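Side-chain contacts in spermidine synthase (Corynebacterium glutamicum ATCC 13032, PDB 3GJY), which probably transfers an aminopropyl group from decarboxylated S-adenosylmethionine to putrescine, making spermidine: residues S55-L60 and A65-Y70; I74-R79 and T261-G266; D83-A88 and E248-N253. All coordinates share one frame; numbering follows the deposited sequence. Where two conformers were deposited one is given.

Contact 1 (S55-L60 and A65-Y70); sequences SSHIVL and ALEFEY
H57 O receives a proton from a water at 2.8 Å, and that water accepts E67 N; a second water, which reaches H57 O only weakly, lies 2.7 Å from H57 ND1 and donates weakly to A65 O. Another water accepts V59 N and lies 2.7 Å from A65 O, where it can donate, though it has more acceptors than protons; a fourth donates to S55 O and to Y70 OH, whose hydroxyl also bonds D166. Water thus joins the edge strand 53-59 to a segment running at 160° to it.

The E67 carboxylate lies flat on the H57 imidazole, planes 19° apart, with OE1 3.4 Å above the ring centre. H57 CG stands anti to its backbone N (chi1 -178°), which swings the imidazole across to E67. F68, at the N-cap position of helix 69-85, leans its ring on the backbone at the S55-S56 beta bulge: F68 CE1 is 3.4 Å from S56 C and F68 CZ 3.6 Å from S55 N.

The imidazole has one carboxylate, of D39, bonded to NE2 and another stacked on a face. Such an acidic setting would tend to favour the protonated ring, and the stack would then be partly electrostatic.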
ATOM      1  N   SER A  55      -8.466  -5.454  -9.322  1.00 16.04           N
ATOM      2  CA  SER A  55      -8.003  -4.902  -8.055  1.00 16.01           C
ATOM      3  C   SER A  55      -7.156  -5.850  -7.222  1.00 15.12           C
ATOM      4  O   SER A  55      -6.314  -5.403  -6.479  1.00 16.75           O
ATOM      5  CB  SER A  55      -9.164  -4.354  -7.249  1.00 18.47           C
ATOM      6  OG  SER A  55      -9.638  -3.201  -7.923  1.00 19.34           O
ATOM      7  N   SER A  56      -7.425  -7.137  -7.290  1.00 15.29           N
ATOM      8  CA  SER A  56      -6.492  -8.097  -6.711  1.00 14.35           C
ATOM      9  C   SER A  56      -6.525  -9.419  -7.483  1.00 14.20           C
ATOM     10  O   SER A  56      -7.440  -9.659  -8.284  1.00 14.76           O
ATOM     11  CB  SER A  56      -6.770  -8.347  -5.223  1.00 14.46           C
ATOM     12  OG  SER A  56      -5.676  -9.075  -4.705  1.00 14.14           O
ATOM     13  N   HIS A  57      -5.510 -10.252  -7.271  1.00 14.80           N
ATOM     14  CA  HIS A  57      -5.486 -11.590  -7.822  1.00 14.53           C
ATOM     15  C   HIS A  57      -4.913 -12.514  -6.782  1.00 13.83           C
ATOM     16  O   HIS A  57      -3.913 -12.160  -6.149  1.00 14.24           O
ATOM     17  CB  HIS A  57      -4.674 -11.634  -9.122  1.00 14.73           C
ATOM     18  CG  HIS A  57      -4.663 -12.986  -9.732  1.00 14.95           C
ATOM     19  ND1 HIS A  57      -3.804 -13.977  -9.301  1.00 16.66           N
ATOM     20  CD2 HIS A  57      -5.449 -13.547 -10.681  1.00 17.35           C
ATOM     21  CE1 HIS A  57      -4.072 -15.091  -9.956  1.00 18.99           C
ATOM     22  NE2 HIS A  57      -5.043 -14.847 -10.812  1.00 17.00           N
ATOM     23  N   ILE A  58      -5.565 -13.661  -6.576  1.00 13.47           N
ATOM     24  CA  ILE A  58      -5.101 -14.630  -5.578  1.00 13.81           C
ATOM     25  C   ILE A  58      -5.091 -16.032  -6.171  1.00 13.53           C
ATOM     26  O   ILE A  58      -5.833 -16.329  -7.130  1.00 14.62           O
ATOM     27  CB  ILE A  58      -5.958 -14.627  -4.313  1.00 13.39           C
ATOM     28  CG1 ILE A  58      -7.426 -14.970  -4.615  1.00 14.48           C
ATOM     29  CG2 ILE A  58      -5.857 -13.254  -3.627  1.00 14.65           C
ATOM     30  CD1 ILE A  58      -8.333 -15.019  -3.360  1.00 16.65           C
ATOM     31  N   VAL A  59      -4.228 -16.875  -5.620  1.00 13.72           N
ATOM     32  CA  VAL A  59      -4.307 -18.310  -5.874  1.00 14.33           C
ATOM     33  C   VAL A  59      -4.569 -18.930  -4.510  1.00 13.87           C
ATOM     34  O   VAL A  59      -3.774 -18.759  -3.567  1.00 14.05           O
ATOM     35  CB  VAL A  59      -2.998 -18.837  -6.472  1.00 14.79           C
ATOM     36  CG1 VAL A  59      -3.100 -20.365  -6.629  1.00 17.63           C
ATOM     37  CG2 VAL A  59      -2.669 -18.151  -7.829  1.00 15.88           C
ATOM     38  N   LEU A  60      -5.680 -19.643  -4.391  1.00 14.12           N
ATOM     39  CA  LEU A  60      -6.042 -20.216  -3.085  1.00 14.70           C
ATOM     40  C   LEU A  60      -4.935 -21.174  -2.617  1.00 14.83           C
ATOM     41  O   LEU A  60      -4.366 -21.956  -3.408  1.00 16.31           O
ATOM     42  CB  LEU A  60      -7.377 -20.972  -3.184  1.00 15.04           C
ATOM     43  CG  LEU A  60      -8.549 -20.188  -3.784  1.00 15.85           C
ATOM     44  CD1 LEU A  60      -9.819 -21.074  -3.800  1.00 18.75           C
ATOM     45  CD2 LEU A  60      -8.842 -18.884  -2.981  1.00 17.48           C
ATOM     46  N   ALA A  65       1.725 -15.769  -3.616  1.00 15.20           N
ATOM     47  CA  ALA A  65       1.635 -15.572  -5.068  1.00 14.48           C
ATOM     48  C   ALA A  65       0.908 -14.283  -5.395  1.00 14.74           C
ATOM     49  O   ALA A  65      -0.288 -14.146  -5.097  1.00 14.80           O
ATOM     50  CB  ALA A  65       0.932 -16.758  -5.731  1.00 14.89           C
ATOM     51  N   LEU A  66       1.644 -13.332  -5.980  1.00 14.60           N
ATOM     52  CA  LEU A  66       1.098 -12.006  -6.317  1.00 15.73           C
ATOM     53  C   LEU A  66       1.213 -11.743  -7.799  1.00 16.08           C
ATOM     54  O   LEU A  66       2.299 -11.953  -8.355  1.00 19.12           O
ATOM     55  CB  LEU A  66       1.865 -10.902  -5.571  1.00 15.18           C
ATOM     56  CG  LEU A  66       1.862 -10.970  -4.018  1.00 14.22           C
ATOM     57  CD1 LEU A  66       2.872  -9.963  -3.435  1.00 15.99           C
ATOM     58  CD2 LEU A  66       0.461 -10.749  -3.432  1.00 14.75           C
ATOM     59  N   GLU A  67       0.159 -11.212  -8.403  1.00 16.88           N
ATOM     60  CA  GLU A  67       0.184 -10.914  -9.842  1.00 18.32           C
ATOM     61  C   GLU A  67       0.196  -9.439 -10.182  1.00 18.09           C
ATOM     62  O   GLU A  67       0.621  -9.036 -11.267  1.00 21.42           O
ATOM     63  CB  GLU A  67      -0.895 -11.678 -10.623  1.00 19.50           C
ATOM     64  CG  GLU A  67      -0.447 -13.122 -10.807  1.00 22.43           C
ATOM     65  CD  GLU A  67      -1.371 -13.974 -11.637  1.00 25.56           C
ATOM     66  OE1 GLU A  67      -2.165 -13.435 -12.448  1.00 27.98           O
ATOM     67  OE2 GLU A  67      -1.283 -15.220 -11.458  1.00 29.92           O
ATOM     68  N   PHE A  68      -0.229  -8.621  -9.239  1.00 15.55           N
ATOM     69  CA  PHE A  68      -0.196  -7.179  -9.372  1.00 15.15           C
ATOM     70  C   PHE A  68       1.202  -6.680  -9.098  1.00 14.61           C
ATOM     71  O   PHE A  68       1.741  -6.918  -8.020  1.00 14.96           O
ATOM     72  CB  PHE A  68      -1.206  -6.505  -8.413  1.00 15.75           C
ATOM     73  CG  PHE A  68      -2.607  -6.498  -8.959  1.00 14.48           C
ATOM     74  CD1 PHE A  68      -3.322  -7.682  -9.054  1.00 16.51           C
ATOM     75  CD2 PHE A  68      -3.173  -5.321  -9.450  1.00 18.47           C
ATOM     76  CE1 PHE A  68      -4.588  -7.707  -9.642  1.00 16.53           C
ATOM     77  CE2 PHE A  68      -4.455  -5.334 -10.032  1.00 18.12           C
ATOM     78  CZ  PHE A  68      -5.170  -6.533 -10.093  1.00 14.94           C
ATOM     79  N   GLU A  69       1.798  -6.008 -10.087  1.00 14.89           N
ATOM     80  CA  GLU A  69       3.190  -5.564  -9.959  1.00 15.29           C
ATOM     81  C   GLU A  69       3.414  -4.695  -8.740  1.00 14.12           C
ATOM     82  O   GLU A  69       4.371  -4.885  -7.993  1.00 14.52           O
ATOM     83  CB  GLU A  69       3.662  -4.817 -11.224  1.00 15.65           C
ATOM     84  CG  GLU A  69       3.535  -5.669 -12.519  1.00 20.63           C
ATOM     85  CD  GLU A  69       4.488  -6.843 -12.570  1.00 24.45           C
ATOM     86  OE1 GLU A  69       5.534  -6.813 -11.897  1.00 26.53           O
ATOM     87  OE2 GLU A  69       4.192  -7.822 -13.296  1.00 30.41           O
ATOM     88  N   TYR A  70       2.531  -3.731  -8.517  1.00 13.81           N
ATOM     89  CA  TYR A  70       2.786  -2.812  -7.409  1.00 13.13           C
ATOM     90  C   TYR A  70       2.749  -3.550  -6.071  1.00 13.18           C
ATOM     91  O   TYR A  70       3.388  -3.113  -5.123  1.00 13.44           O
ATOM     92  CB  TYR A  70       1.793  -1.631  -7.385  1.00 14.15           C
ATOM     93  CG  TYR A  70       0.447  -1.945  -6.751  1.00 13.49           C
ATOM     94  CD1 TYR A  70       0.254  -1.847  -5.355  1.00 14.77           C
ATOM     95  CD2 TYR A  70      -0.652  -2.284  -7.540  1.00 15.19           C
ATOM     96  CE1 TYR A  70      -0.971  -2.128  -4.764  1.00 13.58           C
ATOM     97  CE2 TYR A  70      -1.898  -2.543  -6.961  1.00 15.61           C
ATOM     98  CZ  TYR A  70      -2.044  -2.484  -5.578  1.00 15.23           C
ATOM     99  OH  TYR A  70      -3.263  -2.732  -5.004  1.00 15.00           O
TER
HETATM  100  O   HOH W   1      -5.546  -2.942  -6.382  1.00 24.83           O
HETATM  101  O   HOH W   2      -2.005 -10.145  -6.743  1.00 14.71           O
HETATM  102  O   HOH W   3      -1.660 -14.167  -7.616  1.00 19.88           O
HETATM  103  O   HOH W   4      -2.188 -15.754  -3.970  1.00 13.94           O

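Contact 2 (I74-R79 and T261-G266); sequences IATGAR and TRELLG
T76 OG1 lies 3.0 Å from E263 OE1, and the T76 hydroxyl proton could go there or to R72 O, one turn back in its own helix; the geometry leaves this choice unsettled. E263 has two deposited conformers, so the pairing describes one of them. Beside it, T76 CG2 packs against L264 CD2 at 3.9 Å, the apolar part of the contact.

Two waters form the next layer. One donates to T76 OG1 at 2.8 Å and, weakly, to E263 O. The other is placed to donate to T76 O and to E263 OE1, at 2.8 Å from T76 O, although it has more acceptors in reach than protons.

The T76 side chain is set by chi1 -66°: CG2 is anti to the backbone N and reaches L264, while OG1 sits beside that N, within reach of R72 O. The E263 chain is extended beyond CG and slides past T76 in the opposite direction. R79 NH1 is hydrogen-bonded to Y106 OH and lies 5.8 Å from E263 OE2, not in contact with it.

Helix 69-85 meets helix 102-110 through I74, A75 and A78, leaving T76 to face helix 255-264, which leads through L264, backbone-bonded to A271, to the edge strand 272-274.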
ATOM      1  N   ILE A  74       5.627  -3.356  -3.218  1.00 12.20           N
ATOM      2  CA  ILE A  74       5.411  -3.141  -1.770  1.00 12.23           C
ATOM      3  C   ILE A  74       6.049  -4.309  -0.976  1.00 11.95           C
ATOM      4  O   ILE A  74       6.742  -4.080   0.027  1.00 12.17           O
ATOM      5  CB  ILE A  74       3.926  -2.995  -1.424  1.00 12.21           C
ATOM      6  CG1 ILE A  74       3.407  -1.684  -2.028  1.00 14.33           C
ATOM      7  CG2 ILE A  74       3.719  -3.021   0.086  1.00 12.97           C
ATOM      8  CD1 ILE A  74       1.877  -1.576  -1.986  1.00 15.75           C
ATOM      9  N   ALA A  75       5.804  -5.545  -1.407  1.00 12.16           N
ATOM     10  CA  ALA A  75       6.389  -6.694  -0.701  1.00 12.27           C
ATOM     11  C   ALA A  75       7.902  -6.560  -0.622  1.00 13.11           C
ATOM     12  O   ALA A  75       8.488  -6.756   0.437  1.00 12.49           O
ATOM     13  CB  ALA A  75       6.033  -7.998  -1.414  1.00 13.24           C
ATOM     14  N   THR A  76       8.546  -6.229  -1.748  1.00 13.25           N
ATOM     15  CA  THR A  76      10.001  -6.155  -1.776  1.00 13.65           C
ATOM     16  C   THR A  76      10.519  -5.015  -0.875  1.00 13.11           C
ATOM     17  O   THR A  76      11.446  -5.217  -0.060  1.00 13.25           O
ATOM     18  CB  THR A  76      10.479  -5.944  -3.222  1.00 12.47           C
ATOM     19  OG1 THR A  76      10.162  -7.115  -3.978  1.00 15.79           O
ATOM     20  CG2 THR A  76      11.999  -5.663  -3.259  1.00 15.68           C
ATOM     21  N   GLY A  77       9.937  -3.833  -1.019  1.00 13.07           N
ATOM     22  CA  GLY A  77      10.444  -2.691  -0.251  1.00 12.99           C
ATOM     23  C   GLY A  77      10.185  -2.866   1.238  1.00 12.99           C
ATOM     24  O   GLY A  77      11.061  -2.588   2.052  1.00 14.40           O
ATOM     25  N   ALA A  78       8.973  -3.313   1.599  1.00 12.55           N
ATOM     26  CA  ALA A  78       8.620  -3.467   3.015  1.00 12.40           C
ATOM     27  C   ALA A  78       9.425  -4.599   3.657  1.00 13.49           C
ATOM     28  O   ALA A  78       9.936  -4.444   4.769  1.00 13.26           O
ATOM     29  CB  ALA A  78       7.106  -3.705   3.203  1.00 13.31           C
ATOM     30  N   ARG A  79       9.565  -5.726   2.966  1.00 12.48           N
ATOM     31  CA  ARG A  79      10.315  -6.854   3.576  1.00 13.12           C
ATOM     32  C   ARG A  79      11.767  -6.459   3.792  1.00 13.05           C
ATOM     33  O   ARG A  79      12.365  -6.800   4.824  1.00 13.93           O
ATOM     34  CB  ARG A  79      10.258  -8.127   2.728  1.00 13.30           C
ATOM     35  CG  ARG A  79       8.884  -8.822   2.790  1.00 15.23           C
ATOM     36  CD  ARG A  79       8.871 -10.006   1.859  1.00 17.29           C
ATOM     37  NE  ARG A  79       9.799 -11.049   2.269  1.00 21.14           N
ATOM     38  CZ  ARG A  79       9.875 -12.224   1.653  1.00 25.44           C
ATOM     39  NH1 ARG A  79       9.094 -12.472   0.599  1.00 26.82           N
ATOM     40  NH2 ARG A  79      10.739 -13.141   2.074  1.00 28.07           N
ATOM     41  N   THR A 261      16.891  -4.665  -5.901  1.00 15.84           N
ATOM     42  CA  THR A 261      16.817  -4.524  -7.333  1.00 16.52           C
ATOM     43  C   THR A 261      16.592  -5.867  -8.026  1.00 16.06           C
ATOM     44  O   THR A 261      15.780  -5.971  -8.950  1.00 15.81           O
ATOM     45  CB  THR A 261      18.056  -3.794  -7.869  1.00 16.58           C
ATOM     46  OG1 THR A 261      18.090  -2.475  -7.309  1.00 17.73           O
ATOM     47  CG2 THR A 261      18.022  -3.707  -9.388  1.00 18.57           C
ATOM     48  N   ARG A 262      17.294  -6.900  -7.593  1.00 15.94           N
ATOM     49  CA  ARG A 262      17.137  -8.212  -8.221  0.50 16.25           C
ATOM     50  C   ARG A 262      15.701  -8.680  -8.088  1.00 16.81           C
ATOM     51  O   ARG A 262      15.146  -9.231  -9.038  1.00 17.91           O
ATOM     52  CB  ARG A 262      18.127  -9.223  -7.651  0.50 16.25           C
ATOM     53  CG  ARG A 262      19.566  -8.832  -7.993  0.50 15.60           C
ATOM     54  CD  ARG A 262      20.607  -9.876  -7.676  0.50 16.09           C
ATOM     55  NE  ARG A 262      20.518 -10.369  -6.316  0.50 20.26           N
ATOM     56  CZ  ARG A 262      21.205  -9.859  -5.297  0.50 19.57           C
ATOM     57  NH1 ARG A 262      22.044  -8.845  -5.489  0.50 17.00           N
ATOM     58  NH2 ARG A 262      21.051 -10.373  -4.086  0.50 23.14           N
ATOM     59  N   GLU A 263      15.071  -8.427  -6.927  1.00 16.65           N
ATOM     60  CA  GLU A 263      13.655  -8.779  -6.791  0.50 16.63           C
ATOM     61  C   GLU A 263      12.766  -7.964  -7.720  1.00 17.12           C
ATOM     62  O   GLU A 263      11.827  -8.486  -8.317  1.00 18.76           O
ATOM     63  CB  GLU A 263      13.166  -8.603  -5.346  0.50 16.49           C
ATOM     64  CG  GLU A 263      13.886  -9.502  -4.354  0.50 18.47           C
ATOM     65  CD  GLU A 263      13.253  -9.488  -2.977  0.50 19.10           C
ATOM     66  OE1 GLU A 263      12.305  -8.722  -2.733  0.50 20.23           O
ATOM     67  OE2 GLU A 263      13.714 -10.246  -2.117  0.50 21.57           O
ATOM     68  N   LEU A 264      13.049  -6.669  -7.834  1.00 16.21           N
ATOM     69  CA  LEU A 264      12.255  -5.784  -8.685  1.00 16.26           C
ATOM     70  C   LEU A 264      12.345  -6.098 -10.170  1.00 17.47           C
ATOM     71  O   LEU A 264      11.489  -5.672 -10.951  1.00 19.30           O
ATOM     72  CB  LEU A 264      12.657  -4.313  -8.480  1.00 16.79           C
ATOM     73  CG  LEU A 264      12.423  -3.737  -7.095  1.00 17.01           C
ATOM     74  CD1 LEU A 264      12.883  -2.267  -7.085  1.00 17.02           C
ATOM     75  CD2 LEU A 264      10.953  -3.874  -6.619  1.00 17.85           C
ATOM     76  N   LEU A 265      13.396  -6.818 -10.559  1.00 16.30           N
ATOM     77  CA  LEU A 265      13.564  -7.217 -11.959  1.00 17.59           C
ATOM     78  C   LEU A 265      12.870  -8.527 -12.242  1.00 18.08           C
ATOM     79  O   LEU A 265      12.862  -8.976 -13.403  1.00 20.26           O
ATOM     80  CB  LEU A 265      15.042  -7.290 -12.344  1.00 17.19           C
ATOM     81  CG  LEU A 265      15.801  -5.954 -12.259  1.00 18.50           C
ATOM     82  CD1 LEU A 265      17.283  -6.167 -12.476  1.00 19.09           C
ATOM     83  CD2 LEU A 265      15.240  -4.911 -13.234  1.00 21.61           C
ATOM     84  N   GLY A 266      12.277  -9.142 -11.215  1.00 17.64           N
ATOM     85  CA  GLY A 266      11.648 -10.449 -11.355  1.00 19.92           C
ATOM     86  C   GLY A 266      10.193 -10.487 -11.786  1.00 19.93           C
ATOM     87  O   GLY A 266       9.666 -11.578 -12.082  1.00 20.45           O
TER
HETATM   88  O   HOH W   5      13.019  -7.589  -0.072  1.00 21.56           O
HETATM   89  O   HOH W   6       9.413  -7.075  -6.644  1.00 29.82           O

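Contact 3 (D83-A88 and E248-N253)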
ATOM      1  N   ASP A  83      13.000  -6.658   7.553  1.00 13.19           N
ATOM      2  CA  ASP A  83      14.072  -7.614   7.834  1.00 13.93           C
ATOM      3  C   ASP A  83      15.296  -6.936   8.435  1.00 14.64           C
ATOM      4  O   ASP A  83      15.972  -7.512   9.290  1.00 16.60           O
ATOM      5  CB  ASP A  83      14.449  -8.388   6.573  1.00 14.95           C
ATOM      6  CG  ASP A  83      13.345  -9.332   6.117  1.00 16.13           C
ATOM      7  OD1 ASP A  83      12.373  -9.589   6.885  1.00 15.45           O
ATOM      8  OD2 ASP A  83      13.472  -9.808   4.975  1.00 18.65           O
ATOM      9  N   ALA A  84      15.605  -5.742   7.962  1.00 14.47           N
ATOM     10  CA  ALA A  84      16.770  -5.015   8.464  1.00 14.95           C
ATOM     11  C   ALA A  84      16.557  -4.334   9.802  1.00 15.24           C
ATOM     12  O   ALA A  84      17.521  -4.210  10.568  1.00 17.82           O
ATOM     13  CB  ALA A  84      17.203  -3.995   7.443  1.00 16.51           C
ATOM     14  N   HIS A  85      15.332  -3.875  10.076  1.00 14.56           N
ATOM     15  CA  HIS A  85      15.141  -2.921  11.176  1.00 14.68           C
ATOM     16  C   HIS A  85      14.155  -3.288  12.252  1.00 15.29           C
ATOM     17  O   HIS A  85      14.166  -2.648  13.302  1.00 16.99           O
ATOM     18  CB  HIS A  85      14.714  -1.572  10.613  1.00 15.01           C
ATOM     19  CG  HIS A  85      15.675  -1.017   9.620  1.00 15.71           C
ATOM     20  ND1 HIS A  85      17.006  -0.785   9.914  1.00 17.64           N
ATOM     21  CD2 HIS A  85      15.501  -0.654   8.327  1.00 16.24           C
ATOM     22  CE1 HIS A  85      17.601  -0.273   8.847  1.00 17.86           C
ATOM     23  NE2 HIS A  85      16.714  -0.184   7.870  1.00 17.24           N
ATOM     24  N   GLN A  86      13.275  -4.254  12.001  1.00 14.35           N
ATOM     25  CA  GLN A  86      12.173  -4.492  12.935  1.00 13.77           C
ATOM     26  C   GLN A  86      12.128  -5.928  13.409  1.00 13.94           C
ATOM     27  O   GLN A  86      12.823  -6.794  12.884  1.00 15.61           O
ATOM     28  CB  GLN A  86      10.821  -4.074  12.288  1.00 13.36           C
ATOM     29  CG  GLN A  86      10.808  -2.559  12.012  1.00 14.22           C
ATOM     30  CD  GLN A  86       9.560  -2.115  11.319  1.00 15.61           C
ATOM     31  OE1 GLN A  86       9.147  -2.733  10.343  1.00 20.56           O
ATOM     32  NE2 GLN A  86       8.971  -1.031  11.791  1.00 15.08           N
ATOM     33  N   ASP A  87      11.324  -6.168  14.426  1.00 14.31           N
ATOM     34  CA  ASP A  87      11.193  -7.486  15.033  1.00 14.73           C
ATOM     35  C   ASP A  87       9.920  -8.133  14.487  1.00 14.42           C
ATOM     36  O   ASP A  87       8.788  -7.784  14.865  1.00 14.51           O
ATOM     37  CB  ASP A  87      11.141  -7.319  16.557  1.00 14.34           C
ATOM     38  CG  ASP A  87      11.071  -8.644  17.297  1.00 15.68           C
ATOM     39  OD1 ASP A  87      10.815  -9.692  16.642  1.00 17.73           O
ATOM     40  OD2 ASP A  87      11.256  -8.615  18.538  1.00 18.38           O
ATOM     41  N   ALA A  88      10.100  -9.081  13.563  1.00 15.47           N
ATOM     42  CA  ALA A  88       8.978  -9.745  12.918  1.00 16.56           C
ATOM     43  C   ALA A  88       8.065 -10.477  13.881  1.00 16.90           C
ATOM     44  O   ALA A  88       6.882 -10.686  13.572  1.00 17.14           O
ATOM     45  CB  ALA A  88       9.497 -10.722  11.835  1.00 17.79           C
ATOM     46  N   GLU A 248      16.899   5.593   8.154  1.00 15.25           N
ATOM     47  CA  GLU A 248      17.487   5.723   6.824  1.00 15.95           C
ATOM     48  C   GLU A 248      17.134   4.564   5.899  1.00 15.81           C
ATOM     49  O   GLU A 248      17.126   3.422   6.326  1.00 16.67           O
ATOM     50  CB  GLU A 248      19.021   5.805   6.931  1.00 17.24           C
ATOM     51  CG  GLU A 248      19.499   7.036   7.618  1.00 23.86           C
ATOM     52  CD  GLU A 248      20.989   7.159   7.583  1.00 30.77           C
ATOM     53  OE1 GLU A 248      21.541   7.359   6.480  1.00 35.25           O
ATOM     54  OE2 GLU A 248      21.593   7.068   8.665  1.00 35.95           O
ATOM     55  N   PHE A 249      16.818   4.884   4.649  1.00 15.68           N
ATOM     56  CA  PHE A 249      16.638   3.888   3.609  1.00 14.58           C
ATOM     57  C   PHE A 249      17.980   3.533   2.996  1.00 16.02           C
ATOM     58  O   PHE A 249      18.956   4.309   3.069  1.00 16.36           O
ATOM     59  CB  PHE A 249      15.669   4.418   2.550  1.00 14.39           C
ATOM     60  CG  PHE A 249      14.239   4.494   3.046  1.00 14.85           C
ATOM     61  CD1 PHE A 249      13.499   3.319   3.269  1.00 15.07           C
ATOM     62  CD2 PHE A 249      13.683   5.699   3.393  1.00 16.13           C
ATOM     63  CE1 PHE A 249      12.196   3.380   3.758  1.00 14.77           C
ATOM     64  CE2 PHE A 249      12.372   5.761   3.867  1.00 14.00           C
ATOM     65  CZ  PHE A 249      11.648   4.598   4.075  1.00 12.86           C
ATOM     66  N   PHE A 250      18.029   2.368   2.375  1.00 16.23           N
ATOM     67  CA  PHE A 250      19.270   1.889   1.756  1.00 18.21           C
ATOM     68  C   PHE A 250      19.707   2.851   0.637  1.00 18.23           C
ATOM     69  O   PHE A 250      18.886   3.480  -0.052  1.00 17.44           O
ATOM     70  CB  PHE A 250      19.084   0.435   1.285  1.00 19.70           C
ATOM     71  CG  PHE A 250      18.779  -0.519   2.423  1.00 25.37           C
ATOM     72  CD1 PHE A 250      19.732  -0.778   3.404  1.00 28.81           C
ATOM     73  CD2 PHE A 250      17.541  -1.130   2.520  1.00 30.93           C
ATOM     74  CE1 PHE A 250      19.456  -1.656   4.466  1.00 31.78           C
ATOM     75  CE2 PHE A 250      17.254  -2.009   3.577  1.00 32.30           C
ATOM     76  CZ  PHE A 250      18.219  -2.272   4.534  1.00 32.61           C
ATOM     77  N   SER A 251      21.013   3.011   0.490  1.00 20.24           N
ATOM     78  CA  SER A 251      21.537   3.810  -0.599  1.00 22.29           C
ATOM     79  C   SER A 251      21.599   2.973  -1.849  1.00 22.83           C
ATOM     80  O   SER A 251      21.705   1.750  -1.765  1.00 22.23           O
ATOM     81  CB  SER A 251      22.942   4.283  -0.268  1.00 23.74           C
ATOM     82  OG  SER A 251      22.900   5.325   0.685  1.00 28.80           O
ATOM     83  N   SER A 252      21.548   3.644  -2.992  1.00 24.66           N
ATOM     84  CA  SER A 252      21.626   2.984  -4.270  1.00 27.90           C
ATOM     85  C   SER A 252      22.877   2.136  -4.431  1.00 29.64           C
ATOM     86  O   SER A 252      22.835   1.109  -5.097  1.00 30.54           O
ATOM     87  CB  SER A 252      21.472   3.996  -5.406  1.00 27.94           C
ATOM     88  OG  SER A 252      20.083   4.106  -5.686  1.00 31.92           O
ATOM     89  N   ASN A 253      23.990   2.498  -3.825  1.00 31.81           N
ATOM     90  CA  ASN A 253      25.106   1.560  -4.063  1.00 33.77           C
ATOM     91  C   ASN A 253      25.422   0.552  -2.945  1.00 33.64           C
ATOM     92  O   ASN A 253      26.569   0.155  -2.716  1.00 34.86           O
ATOM     93  CB  ASN A 253      26.315   2.267  -4.670  1.00 35.39           C
ATOM     94  CG  ASN A 253      26.219   2.360  -6.192  1.00 37.41           C
ATOM     95  OD1 ASN A 253      25.350   3.051  -6.748  1.00 40.64           O
ATOM     96  ND2 ASN A 253      27.115   1.654  -6.876  1.00 40.53           N
TER
HETATM   97  O   HOH W   7      17.273   0.939   5.448  1.00 21.38           O
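A84 and F250 supply the apolar part of this surface contact. The A84 methyl comes up at the edge of the phenyl ring, near its plane, with A84 CB 3.5 Å from F250 CZ. F250 CG stands anti to the carbonyl carbon (chi1 -62°), which carries CZ out to A84. The same methyl also lies 3.8 Å above the plane of the H85 imidazole, over its centre, so A84 CB packs against the edge of one ring and the face of the next.

The aromatic component is slight. The H85 and F250 planes are 18° apart, but their centroids are 5.8 Å from each other, so the rings are slid past one another and hardly overlap. H85 NE2 is the imidazole atom nearest the phenyl, and the approach is oblique. The imidazole has a second aromatic neighbour in F81, one turn earlier in its helix, which it meets edge-to-face.

Polar linkage comes through water. A single molecule lies 2.7 Å from H85 NE2 and donates to E248 O at 2.6 Å; the direction of the bond to H85 is not settled. H85 NE2 and E248 O are themselves 3.9 Å apart, so the water spans a gap too wide for a direct bond. It sits at the edge of the imidazole, in its plane, and over the centre of a phenyl face of F250, so one molecule touches both rings.

The helical partner is the final turn of helix 69-85, with Q86 leaving helical geometry. The other partner is the loop joining strand 238-245 to helix 255-264: the F250 side chain touches E256 and I260 of that helix, its carbonyl is bonded by Y273 of the edge strand 272-274, and F249 packs on strand 222-227.

In the fold
Helix 69-85 takes part in all three contacts, meeting a different partner at its start, middle and end. Contacts 1 and 2 have centres 15 Å apart and touch by packing, L66 CD1 lying 4.2 Å from A75 CB. Contacts 2 and 3 have centres 13 Å apart; their segments adjoin in the sequence, with no other touch, and contact 3 is nested inside the loop contact 2 closes. Contacts 1 and 3 do not touch; their nearest atoms are about 14 Å apart. Contact 1 joins the N-terminal four-stranded sheet to the larger domain and, through Y70 and D166, reaches the end of strand 160-165, where enzymes of this fold generally place the active site; contact 3 is peripheral.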